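Local coordinates for diacylglycerol lipase (Aspergillus oryzae, PDB 5XK2), which hydrolyses mono- and diacylglycerols, probably with a serine nucleophile as in other alpha/beta-hydrolase lipases of class 3, at residues Thr28-Tyr34 against Ala87-Tyr92; Cys44-Asn48 against Ile273-Cys278; Thr102-Thr106 against Thr215-Val219; Phe120-Trp124 against Leu161-Leu166. One frame throughout, in Å; residues are numbered along the deposited sequence.

Interaction 1: Thr28-Tyr34 against Ala87-Tyr92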
loop_
_atom_site.group_PDB
_atom_site.type_symbol
_atom_site.label_atom_id
_atom_site.label_comp_id
_atom_site.label_asym_id
_atom_site.label_seq_id
_atom_site.Cartn_x
_atom_site.Cartn_y
_atom_site.Cartn_z
ATOM N N THR A 28 -4.659 14.237 12.088
ATOM C CA THR A 28 -5.057 14.448 10.690
ATOM C C THR A 28 -5.612 13.199 10.038
ATOM O O THR A 28 -6.201 13.284 8.969
ATOM C CB THR A 28 -3.897 14.933 9.792
ATOM O OG1 THR A 28 -2.910 13.899 9.661
ATOM C CG2 THR A 28 -3.281 16.190 10.367
ATOM N N TYR A 29 -5.412 12.037 10.664
ATOM C CA TYR A 29 -5.982 10.790 10.130
ATOM C C TYR A 29 -7.437 10.563 10.549
ATOM O O TYR A 29 -8.120 9.730 9.959
ATOM C CB TYR A 29 -5.159 9.590 10.568
ATOM C CG TYR A 29 -3.823 9.503 9.878
ATOM C CD1 TYR A 29 -3.710 8.930 8.628
ATOM C CD2 TYR A 29 -2.672 9.985 10.489
ATOM C CE1 TYR A 29 -2.470 8.831 7.986
ATOM C CE2 TYR A 29 -1.429 9.888 9.866
ATOM C CZ TYR A 29 -1.338 9.311 8.620
ATOM O OH TYR A 29 -0.104 9.219 8.012
ATOM N N CYS A 30 -7.902 11.299 11.556
ATOM C CA CYS A 30 -9.275 11.136 12.067
ATOM C C CYS A 30 -10.241 11.905 11.195
ATOM O O CYS A 30 -10.131 13.123 11.101
ATOM C CB CYS A 30 -9.386 11.660 13.492
ATOM S SG CYS A 30 -8.142 11.073 14.647
ATOM N N PRO A 31 -11.206 11.218 10.575
ATOM C CA PRO A 31 -12.112 11.934 9.670
ATOM C C PRO A 31 -12.833 13.105 10.343
ATOM O O PRO A 31 -13.004 14.148 9.710
ATOM C CB PRO A 31 -13.098 10.845 9.233
ATOM C CG PRO A 31 -12.273 9.579 9.325
ATOM C CD PRO A 31 -11.449 9.763 10.568
ATOM N N ASN A 32 -13.221 12.960 11.609
ATOM C CA ASN A 32 -13.901 14.060 12.287
ATOM C C ASN A 32 -13.084 15.346 12.314
ATOM O O ASN A 32 -13.653 16.434 12.307
ATOM C CB ASN A 32 -14.266 13.665 13.725
ATOM C CG ASN A 32 -13.042 13.221 14.526
ATOM O OD1 ASN A 32 -12.439 12.200 14.219
ATOM N ND2 ASN A 32 -12.676 13.992 15.544
ATOM N N ASN A 33 -11.754 15.236 12.367
ATOM C CA ASN A 33 -10.935 16.439 12.449
ATOM C C ASN A 33 -10.773 17.122 11.109
ATOM O O ASN A 33 -10.702 18.346 11.057
ATOM C CB ASN A 33 -9.549 16.116 13.024
ATOM C CG ASN A 33 -9.604 15.710 14.483
ATOM O OD1 ASN A 33 -10.424 16.226 15.258
ATOM N ND2 ASN A 33 -8.742 14.767 14.870
ATOM N N TYR A 34 -10.725 16.371 10.017
ATOM C CA TYR A 34 -10.540 17.086 8.756
ATOM C C TYR A 34 -11.838 17.451 8.029
ATOM O O TYR A 34 -11.797 18.042 6.945
ATOM C CB TYR A 34 -9.589 16.317 7.814
ATOM C CG TYR A 34 -9.928 14.900 7.413
ATOM C CD1 TYR A 34 -10.951 14.623 6.500
ATOM C CD2 TYR A 34 -9.149 13.844 7.860
ATOM C CE1 TYR A 34 -11.214 13.301 6.099
ATOM C CE2 TYR A 34 -9.412 12.545 7.478
ATOM C CZ TYR A 34 -10.427 12.277 6.600
ATOM O OH TYR A 34 -10.658 10.980 6.221
ATOM N N ALA A 87 -1.743 21.300 9.865
ATOM C CA ALA A 87 -1.416 19.885 9.854
ATOM C C ALA A 87 -1.971 19.227 8.607
ATOM O O ALA A 87 -3.112 19.501 8.209
ATOM C CB ALA A 87 -1.968 19.210 11.114
ATOM N N PHE A 88 -1.183 18.343 8.002
ATOM C CA PHE A 88 -1.573 17.681 6.755
ATOM C C PHE A 88 -1.580 16.166 6.837
ATOM O O PHE A 88 -0.663 15.568 7.395
ATOM C CB PHE A 88 -0.623 18.034 5.612
ATOM C CG PHE A 88 -0.526 19.484 5.311
ATOM C CD1 PHE A 88 -1.381 20.081 4.375
ATOM C CD2 PHE A 88 0.457 20.257 5.910
ATOM C CE1 PHE A 88 -1.253 21.431 4.072
ATOM C CE2 PHE A 88 0.578 21.620 5.625
ATOM C CZ PHE A 88 -0.284 22.206 4.693
ATOM N N ARG A 89 -2.586 15.580 6.192
ATOM C CA ARG A 89 -2.638 14.159 5.892
ATOM C C ARG A 89 -2.526 14.030 4.383
ATOM O O ARG A 89 -3.271 14.687 3.640
ATOM C CB ARG A 89 -3.951 13.525 6.369
ATOM C CG ARG A 89 -3.927 12.006 6.361
ATOM C CD ARG A 89 -5.276 11.436 5.919
ATOM N NE ARG A 89 -5.428 11.668 4.482
ATOM C CZ ARG A 89 -6.581 11.867 3.861
ATOM N NH1 ARG A 89 -7.725 11.851 4.542
ATOM N NH2 ARG A 89 -6.589 12.086 2.552
ATOM N N GLY A 90 -1.603 13.197 3.923
ATOM C CA GLY A 90 -1.512 12.939 2.500
ATOM C C GLY A 90 -2.322 11.705 2.142
ATOM O O GLY A 90 -3.141 11.221 2.925
ATOM N N SER A 91 -2.089 11.187 0.947
ATOM C CA SER A 91 -2.784 10.000 0.499
ATOM C C SER A 91 -2.404 8.787 1.350
ATOM O O SER A 91 -1.219 8.573 1.681
ATOM C CB SER A 91 -2.465 9.729 -0.972
ATOM O OG SER A 91 -3.214 8.625 -1.437
ATOM N N TYR A 92 -3.406 7.999 1.715
ATOM C CA TYR A 92 -3.154 6.816 2.527
ATOM C C TYR A 92 -2.700 5.637 1.685
ATOM O O TYR A 92 -2.043 4.714 2.197
ATOM C CB TYR A 92 -4.397 6.423 3.320
ATOM C CG TYR A 92 -4.099 5.455 4.439
ATOM C CD1 TYR A 92 -3.479 5.890 5.611
ATOM C CD2 TYR A 92 -4.441 4.113 4.333
ATOM C CE1 TYR A 92 -3.203 5.006 6.644
ATOM C CE2 TYR A 92 -4.169 3.228 5.357
ATOM C CZ TYR A 92 -3.553 3.679 6.510
ATOM O OH TYR A 92 -3.285 2.798 7.532
HETATM O O HOH W 1 -0.237 13.244 8.720
HETATM O O HOH W 2 -0.295 11.304 5.647
#
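Thr-28 and Arg-89 bring the two backbones together, their CA atoms 5.4 Å apart, where residues 28-34 pass the end of strand 83-89. This strand belongs to the mixed sheet of the alpha/beta-hydrolase fold, and no direct hydrogen bond joins the segments. Thr-28 instead uses a water: OG1 and Phe-88 O both accept from it, while OG1 also bonds Ala-25 O. The methyl CG2 of Thr-28 presses on Ala-87 CB at 3.4 Å, tighter than usual. The side chain of Arg-89 then runs past Thr-28 O and Tyr-29. Its CG lies over one face of the Tyr-29 ring, a CH-pi contact 4.1 Å from the centroid. Bends at chi2 and chi3 fold the guanidinium back to its own strand end, where NE donates to Gly-90 O in a nearly straight bond of 165°; NH2 bonds Asp-70 O. The guanidinium turns its edge to Tyr-34, planes 88° apart, at most weakly attractive. Tyr-29 OH reaches His-152 ND1 beside Ser-153, the probable nucleophile. A second water links that hydroxyl to Gly-90 N, and Tyr-29 CE1 meets the edge of the Tyr-92 ring at CD1, 3.9 Å away.

Interaction 2: Cys44-Asn48 against Ile273-Cys278; sequences CSVGN and IHADAC
Asn-48 reaches over to 273-278 with its whole side chain. Its CB points toward the other segment, and chi1 of 60° sets CG between the backbone N and the carbonyl carbon, which turns the amide to the peptide groups of the facing turn. CG stays 4.1 Å from His-274 O, and OD1 lies nearest Cys-278 CB, at 4.2 Å. ND2 does the work: it donates to His-274 O over 3.0 Å, at 156°, with the acceptor lying in the amide plane and the nitrogen nearly along the C=O axis. ND2 also gives a hydrogen bond to a water, which donates to Ala-275 O and accepts from Cys-278 N, while the methyl of Ala-277 packs against ND2 at 3.7 Å. Two type I beta turns face each other, Cys-44 to Gly-47 and His-274 to Ala-277, and disulfides hold Cys-44 of the first turn to Cys-49, and Cys-278, just after the second, to Cys-30, tying the C-terminal part of the chain to the loop after helix 14-27. Val-46 packs against the end of the second segment. Its CG2 lies 3.6 Å from Cys-278 CA and also touches the CB atoms of Ala-277 and Cys-278, whereas CG1 rests on Ala-277 O at 3.5 Å. The CD1 methyl of Ile-273 meets Asn-48 O at 3.6 Å, and this side chain also packs on Val-22 and Ala-26 of helix 14-27.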
loop_
_atom_site.group_PDB
_atom_site.type_symbol
_atom_site.label_atom_id
_atom_site.label_comp_id
_atom_site.label_asym_id
_atom_site.label_seq_id
_atom_site.Cartn_x
_atom_site.Cartn_y
_atom_site.Cartn_z
ATOM N N CYS A 44 -9.194 12.463 19.003
ATOM C CA CYS A 44 -8.843 11.254 18.277
ATOM C C CYS A 44 -9.537 10.069 18.925
ATOM O O CYS A 44 -9.223 9.728 20.061
ATOM C CB CYS A 44 -7.327 11.035 18.273
ATOM S SG CYS A 44 -6.402 12.541 17.688
ATOM N N SER A 45 -10.471 9.477 18.187
ATOM C CA SER A 45 -11.307 8.392 18.676
ATOM C C SER A 45 -10.508 7.230 19.199
ATOM O O SER A 45 -10.934 6.581 20.154
ATOM C CB SER A 45 -12.231 7.899 17.557
ATOM O OG SER A 45 -13.136 8.918 17.198
ATOM N N VAL A 46 -9.358 6.970 18.578
ATOM C CA VAL A 46 -8.525 5.824 18.979
ATOM C C VAL A 46 -7.572 6.151 20.141
ATOM O O VAL A 46 -6.840 5.279 20.609
ATOM C CB VAL A 46 -7.699 5.293 17.794
ATOM C CG1 VAL A 46 -8.631 4.901 16.647
ATOM C CG2 VAL A 46 -6.702 6.335 17.341
ATOM N N GLY A 47 -7.570 7.407 20.592
ATOM C CA GLY A 47 -6.880 7.785 21.814
ATOM C C GLY A 47 -5.402 8.093 21.695
ATOM O O GLY A 47 -4.675 8.010 22.677
ATOM N N ASN A 48 -4.941 8.403 20.487
ATOM C CA ASN A 48 -3.517 8.680 20.289
ATOM C C ASN A 48 -3.158 10.159 20.208
ATOM O O ASN A 48 -2.030 10.483 19.799
ATOM C CB ASN A 48 -2.975 7.930 19.061
ATOM C CG ASN A 48 -3.663 8.308 17.794
ATOM O OD1 ASN A 48 -4.711 8.961 17.804
ATOM N ND2 ASN A 48 -3.085 7.890 16.666
ATOM N N ILE A 273 4.633 7.372 18.587
ATOM C CA ILE A 273 3.290 6.892 18.878
ATOM C C ILE A 273 2.859 6.094 17.667
ATOM O O ILE A 273 3.559 6.096 16.654
ATOM C CB ILE A 273 2.268 8.049 19.115
ATOM C CG1 ILE A 273 2.117 8.894 17.849
ATOM C CG2 ILE A 273 2.675 8.905 20.311
ATOM C CD1 ILE A 273 0.960 9.945 17.890
ATOM N N HIS A 274 1.668 5.504 17.718
ATOM C CA HIS A 274 1.156 4.820 16.539
ATOM C C HIS A 274 0.484 5.905 15.716
ATOM O O HIS A 274 -0.664 6.262 15.951
ATOM C CB HIS A 274 0.166 3.725 16.973
ATOM C CG HIS A 274 -0.279 2.825 15.867
ATOM N ND1 HIS A 274 -1.140 1.762 16.076
ATOM C CD2 HIS A 274 0.033 2.803 14.548
ATOM C CE1 HIS A 274 -1.359 1.146 14.928
ATOM N NE2 HIS A 274 -0.657 1.755 13.986
ATOM N N ALA A 275 1.200 6.383 14.695
ATOM C CA ALA A 275 0.889 7.691 14.121
ATOM C C ALA A 275 -0.391 7.712 13.306
ATOM O O ALA A 275 -1.091 8.719 13.267
ATOM C CB ALA A 275 2.070 8.168 13.251
ATOM N N ASP A 276 -0.655 6.627 12.591
ATOM C CA ASP A 276 -1.828 6.562 11.727
ATOM C C ASP A 276 -2.995 5.756 12.308
ATOM O O ASP A 276 -3.883 5.335 11.561
ATOM C CB ASP A 276 -1.450 6.023 10.356
ATOM C CG ASP A 276 -1.044 4.570 10.398
ATOM O OD1 ASP A 276 -0.665 4.086 11.482
ATOM O OD2 ASP A 276 -1.126 3.905 9.347
ATOM N N ALA A 277 -2.953 5.441 13.601
ATOM C CA ALA A 277 -3.968 4.560 14.185
ATOM C C ALA A 277 -5.403 5.054 14.017
ATOM O O ALA A 277 -6.333 4.248 14.027
ATOM C CB ALA A 277 -3.683 4.340 15.654
ATOM N N CYS A 278 -5.586 6.359 13.847
ATOM C CA CYS A 278 -6.931 6.926 13.832
ATOM C C CYS A 278 -7.606 6.740 12.474
ATOM O O CYS A 278 -8.776 7.071 12.319
ATOM C CB CYS A 278 -6.890 8.405 14.213
ATOM S SG CYS A 278 -8.409 9.045 14.973
HETATM O O HOH W 3 -3.760 8.667 13.774
#

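Interaction 3: Thr102-Thr106 against Thr215-Val219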
loop_
_atom_site.group_PDB
_atom_site.type_symbol
_atom_site.label_atom_id
_atom_site.label_comp_id
_atom_site.label_asym_id
_atom_site.label_seq_id
_atom_site.Cartn_x
_atom_site.Cartn_y
_atom_site.Cartn_z
ATOM N N THR A 102 7.107 6.789 -11.150
ATOM C CA THR A 102 7.612 8.041 -11.710
ATOM C C THR A 102 7.254 9.183 -10.766
ATOM O O THR A 102 6.161 9.204 -10.210
ATOM C CB THR A 102 7.039 8.316 -13.127
ATOM O OG1 THR A 102 7.498 9.586 -13.598
ATOM C CG2 THR A 102 5.525 8.314 -13.118
ATOM N N PHE A 103 8.186 10.110 -10.566
ATOM C CA PHE A 103 7.987 11.215 -9.625
ATOM C C PHE A 103 8.511 12.510 -10.245
ATOM O O PHE A 103 9.588 12.990 -9.889
ATOM C CB PHE A 103 8.711 10.948 -8.293
ATOM C CG PHE A 103 8.208 9.723 -7.543
ATOM C CD1 PHE A 103 7.118 9.807 -6.689
ATOM C CD2 PHE A 103 8.846 8.507 -7.688
ATOM C CE1 PHE A 103 6.666 8.678 -5.995
ATOM C CE2 PHE A 103 8.397 7.380 -7.001
ATOM C CZ PHE A 103 7.314 7.478 -6.150
ATOM N N PRO A 104 7.763 13.068 -11.207
ATOM C CA PRO A 104 8.231 14.277 -11.896
ATOM C C PRO A 104 8.390 15.475 -10.977
ATOM O O PRO A 104 7.650 15.617 -9.994
ATOM C CB PRO A 104 7.134 14.539 -12.929
ATOM C CG PRO A 104 5.934 13.841 -12.399
ATOM C CD PRO A 104 6.449 12.622 -11.695
ATOM N N GLN A 105 9.344 16.338 -11.338
ATOM C CA GLN A 105 9.640 17.564 -10.603
ATOM C C GLN A 105 8.973 18.769 -11.253
ATOM O O GLN A 105 8.666 18.756 -12.450
ATOM C CB GLN A 105 11.147 17.799 -10.518
ATOM C CG GLN A 105 11.854 16.699 -9.740
ATOM C CD GLN A 105 13.299 16.997 -9.506
ATOM O OE1 GLN A 105 13.912 17.758 -10.248
ATOM N NE2 GLN A 105 13.864 16.394 -8.467
ATOM N N THR A 106 8.678 19.773 -10.437
ATOM C CA THR A 106 8.078 21.014 -10.932
ATOM C C THR A 106 8.795 22.208 -10.297
ATOM O O THR A 106 9.477 22.050 -9.292
ATOM C CB THR A 106 6.563 21.034 -10.617
ATOM O OG1 THR A 106 5.908 22.058 -11.370
ATOM C CG2 THR A 106 6.310 21.250 -9.117
ATOM N N THR A 215 18.455 8.781 -7.425
ATOM C CA THR A 215 18.713 8.755 -8.866
ATOM C C THR A 215 17.631 9.493 -9.663
ATOM O O THR A 215 17.796 9.767 -10.853
ATOM C CB THR A 215 18.827 7.297 -9.393
ATOM O OG1 THR A 215 17.699 6.537 -8.944
ATOM C CG2 THR A 215 20.097 6.642 -8.879
ATOM N N MET A 216 16.529 9.835 -8.997
ATOM C CA MET A 216 15.475 10.629 -9.613
ATOM C C MET A 216 15.689 12.137 -9.391
ATOM O O MET A 216 14.831 12.960 -9.738
ATOM C CB MET A 216 14.112 10.195 -9.070
ATOM C CG MET A 216 13.708 8.795 -9.488
ATOM S SD MET A 216 12.281 8.273 -8.528
ATOM C CE MET A 216 11.878 6.710 -9.310
ATOM N N GLY A 217 16.819 12.490 -8.785
ATOM C CA GLY A 217 17.173 13.889 -8.590
ATOM C C GLY A 217 16.667 14.522 -7.308
ATOM O O GLY A 217 16.563 15.745 -7.210
ATOM N N TYR A 218 16.340 13.695 -6.320
ATOM C CA TYR A 218 15.864 14.207 -5.042
ATOM C C TYR A 218 16.887 13.991 -3.947
ATOM O O TYR A 218 17.661 13.026 -3.984
ATOM C CB TYR A 218 14.566 13.518 -4.631
ATOM C CG TYR A 218 13.393 13.851 -5.513
ATOM C CD1 TYR A 218 12.582 14.934 -5.218
ATOM C CD2 TYR A 218 13.089 13.076 -6.624
ATOM C CE1 TYR A 218 11.485 15.249 -6.018
ATOM C CE2 TYR A 218 11.990 13.376 -7.433
ATOM C CZ TYR A 218 11.197 14.462 -7.109
ATOM O OH TYR A 218 10.105 14.773 -7.880
ATOM N N VAL A 219 16.899 14.896 -2.979
ATOM C CA VAL A 219 17.696 14.709 -1.778
ATOM C C VAL A 219 16.807 15.050 -0.587
ATOM O O VAL A 219 15.645 15.380 -0.775
ATOM C CB VAL A 219 18.976 15.567 -1.799
ATOM C CG1 VAL A 219 19.837 15.176 -2.984
ATOM C CG2 VAL A 219 18.625 17.005 -1.871
HETATM O O HOH W 4 12.193 12.612 -11.239
#
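Tyr-218 and Phe-103 make the central polar link, joining the loop before strand 224-227 to the lead-in of the small two-stranded antiparallel sheet 105-106/116-117, at the periphery of the alpha/beta-hydrolase fold. Among the hydrogen bonds, Tyr-218 OH donates to Phe-103 O at 2.7 Å, arriving from above the carbonyl plane, 51° out of it. The same carbonyl accepts from a water that donates also to Met-216 O, so two donors grip Phe-103 O and the water ties the backbones together. A weaker bond runs from Gln-105 NE2 to Gly-217 O, 3.0 Å long and bent to 144°. The amide-aromatic contact comes from the same nitrogen: Gln-105 NE2 sits 3.4 Å above the plane of the Tyr-218 ring, over its centre, with amide and ring planes 89° apart. Gln-105 is extended beyond CG, which carries the amide across the ring from the hydroxyl end toward the loop backbone, while CG stays close to Tyr-218 OH. The apolar packing includes a Met-aromatic contact. Met-216 is also extended and approaches Phe-103 obliquely; both residues pack on Leu-263 of the second subunit, and Phe-103 meets Trp-97 edge-to-face within its own chain. Met-216 SD comes to 3.5 Å from Phe-103 CD2, and Met-216 CE lies in the plane of the Phe-103 ring at its edge, 3.9 Å from Phe-103 CD2.

Interaction 4: Phe120-Trp124 against Leu161-Leu166; sequences FWTAW and LAAADL
Trp-124 and Asp-165 make the only hydrogen bond between segments 120-124 and 161-166, on helices 118-138 and 154-168, two of the helices packed round the central sheet of the alpha/beta-hydrolase fold. NE1 of Trp-124 donates to Asp-165 OD2 at 2.7 Å and 163°, using the anti lone pair of the oxygen, with OD2 close to the indole plane and the carboxylate turned 89° to it. The flat of the indole lies against the partner helix: Ala-162 CB stands over one face, 3.6 Å from the centroid of the six-membered ring, a CH-pi contact. Where the ring ends, CH2 of Trp-124 touches Leu-166 CG at 3.9 Å. Trp-121 offers its edge to Leu-161 CB, with CE3 3.9 Å away, and its CH2 nears Asp-165 OD2. With CG anti to the backbone N in both tryptophans, the indoles head toward helix 154-168. The segment axes cross at -61° and stay 10.1 Å apart at closest, bridged by the two tryptophans. In the second shell, Arg-128 NH1 forms a salt bridge with Asp-165 OD2, so an indole N-H and a cation share one buried oxygen, which would be expected to favour the ionised carboxylate. Leu-161 also packs on Leu-188 of helix 186-195. Leu-161 CD1 reaches the start of segment 120-124, 3.5 Å from Trp-121 N and 3.7 Å from Phe-120 CB.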
loop_
_atom_site.group_PDB
_atom_site.type_symbol
_atom_site.label_atom_id
_atom_site.label_comp_id
_atom_site.label_asym_id
_atom_site.label_seq_id
_atom_site.Cartn_x
_atom_site.Cartn_y
_atom_site.Cartn_z
ATOM N N PHE A 120 3.262 16.475 -4.446
ATOM C CA PHE A 120 3.190 17.108 -3.129
ATOM C C PHE A 120 3.037 18.620 -3.259
ATOM O O PHE A 120 2.314 19.257 -2.472
ATOM C CB PHE A 120 4.437 16.786 -2.299
ATOM C CG PHE A 120 4.614 15.330 -1.994
ATOM C CD1 PHE A 120 3.560 14.571 -1.486
ATOM C CD2 PHE A 120 5.839 14.719 -2.195
ATOM C CE1 PHE A 120 3.745 13.215 -1.202
ATOM C CE2 PHE A 120 6.029 13.379 -1.914
ATOM C CZ PHE A 120 4.975 12.622 -1.424
ATOM N N TRP A 121 3.709 19.204 -4.250
ATOM C CA TRP A 121 3.598 20.648 -4.442
ATOM C C TRP A 121 2.167 20.991 -4.860
ATOM O O TRP A 121 1.594 21.965 -4.388
ATOM C CB TRP A 121 4.598 21.158 -5.490
ATOM C CG TRP A 121 4.503 22.668 -5.683
ATOM C CD1 TRP A 121 4.036 23.331 -6.783
ATOM C CD2 TRP A 121 4.865 23.676 -4.733
ATOM N NE1 TRP A 121 4.106 24.698 -6.576
ATOM C CE2 TRP A 121 4.610 24.929 -5.326
ATOM C CE3 TRP A 121 5.401 23.639 -3.439
ATOM C CZ2 TRP A 121 4.857 26.131 -4.660
ATOM C CZ3 TRP A 121 5.648 24.831 -2.782
ATOM C CH2 TRP A 121 5.379 26.065 -3.394
ATOM N N THR A 122 1.601 20.173 -5.741
ATOM C CA THR A 122 0.206 20.354 -6.170
ATOM C C THR A 122 -0.764 20.281 -4.983
ATOM O O THR A 122 -1.671 21.120 -4.860
ATOM C CB THR A 122 -0.179 19.311 -7.234
ATOM O OG1 THR A 122 0.646 19.504 -8.394
ATOM C CG2 THR A 122 -1.656 19.461 -7.626
ATOM N N ALA A 123 -0.542 19.312 -4.098
ATOM C CA ALA A 123 -1.390 19.149 -2.922
ATOM C C ALA A 123 -1.391 20.420 -2.067
ATOM O O ALA A 123 -2.442 20.876 -1.619
ATOM C CB ALA A 123 -0.936 17.950 -2.103
ATOM N N TRP A 124 -0.212 20.990 -1.836
ATOM C CA TRP A 124 -0.103 22.220 -1.067
ATOM C C TRP A 124 -0.794 23.371 -1.784
ATOM O O TRP A 124 -1.510 24.148 -1.168
ATOM C CB TRP A 124 1.370 22.554 -0.823
ATOM C CG TRP A 124 1.679 23.992 -0.462
ATOM C CD1 TRP A 124 2.536 24.831 -1.125
ATOM C CD2 TRP A 124 1.173 24.745 0.655
ATOM N NE1 TRP A 124 2.588 26.051 -0.500
ATOM C CE2 TRP A 124 1.773 26.024 0.603
ATOM C CE3 TRP A 124 0.279 24.459 1.700
ATOM C CZ2 TRP A 124 1.500 27.026 1.548
ATOM C CZ3 TRP A 124 0.021 25.443 2.642
ATOM C CH2 TRP A 124 0.618 26.714 2.557
ATOM N N LEU A 161 6.978 21.117 2.078
ATOM C CA LEU A 161 6.891 22.142 1.041
ATOM C C LEU A 161 6.051 23.333 1.508
ATOM O O LEU A 161 6.358 24.471 1.178
ATOM C CB LEU A 161 6.318 21.558 -0.244
ATOM C CG LEU A 161 7.195 20.504 -0.923
ATOM C CD1 LEU A 161 6.433 19.894 -2.093
ATOM C CD2 LEU A 161 8.527 21.116 -1.414
ATOM N N ALA A 162 4.988 23.078 2.269
ATOM C CA ALA A 162 4.190 24.171 2.827
ATOM C C ALA A 162 5.035 25.066 3.730
ATOM O O ALA A 162 4.970 26.287 3.634
ATOM C CB ALA A 162 2.984 23.625 3.609
ATOM N N ALA A 163 5.813 24.462 4.626
ATOM C CA ALA A 163 6.665 25.248 5.507
ATOM C C ALA A 163 7.648 26.104 4.697
ATOM O O ALA A 163 7.848 27.275 5.000
ATOM C CB ALA A 163 7.442 24.325 6.486
ATOM N N ALA A 164 8.262 25.497 3.691
ATOM C CA ALA A 164 9.238 26.192 2.845
ATOM C C ALA A 164 8.605 27.442 2.232
ATOM O O ALA A 164 9.158 28.544 2.286
ATOM C CB ALA A 164 9.741 25.277 1.757
ATOM N N ASP A 165 7.424 27.249 1.663
ATOM C CA ASP A 165 6.708 28.335 0.977
ATOM C C ASP A 165 6.269 29.408 1.975
ATOM O O ASP A 165 6.510 30.611 1.765
ATOM C CB ASP A 165 5.515 27.736 0.218
ATOM C CG ASP A 165 4.856 28.709 -0.748
ATOM O OD1 ASP A 165 5.490 29.701 -1.163
ATOM O OD2 ASP A 165 3.691 28.450 -1.115
ATOM N N LEU A 166 5.625 28.987 3.066
ATOM C CA LEU A 166 5.184 29.929 4.076
ATOM C C LEU A 166 6.320 30.808 4.587
ATOM O O LEU A 166 6.139 32.006 4.787
ATOM C CB LEU A 166 4.509 29.185 5.241
ATOM C CG LEU A 166 3.138 28.621 4.869
ATOM C CD1 LEU A 166 2.617 27.729 6.009
ATOM C CD2 LEU A 166 2.111 29.743 4.596
#

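How the interactions relate
Interactions 1 and 4 are buried, while 2 and 3 are partly buried and lie on opposite sides of the chain's centre, about 32 Å apart between centres. The Cys-30 to Cys-278 disulfide and the Tyr-92 hydroxyl at Asp-276 couple interaction 1 to interaction 2. Phe-88, on the other side of its strand, packs on Trp-124 and Ala-162 and so carries interaction 1 into interaction 4, which touches interaction 3 through Thr-106 against Trp-121. Chemistry follows place: helix packing with one buried indole-carboxylate bond in 4, water-bridged strand-end packing in 1, and turns or loops held by side-chain-to-backbone hydrogen bonds and waters in 2 and 3.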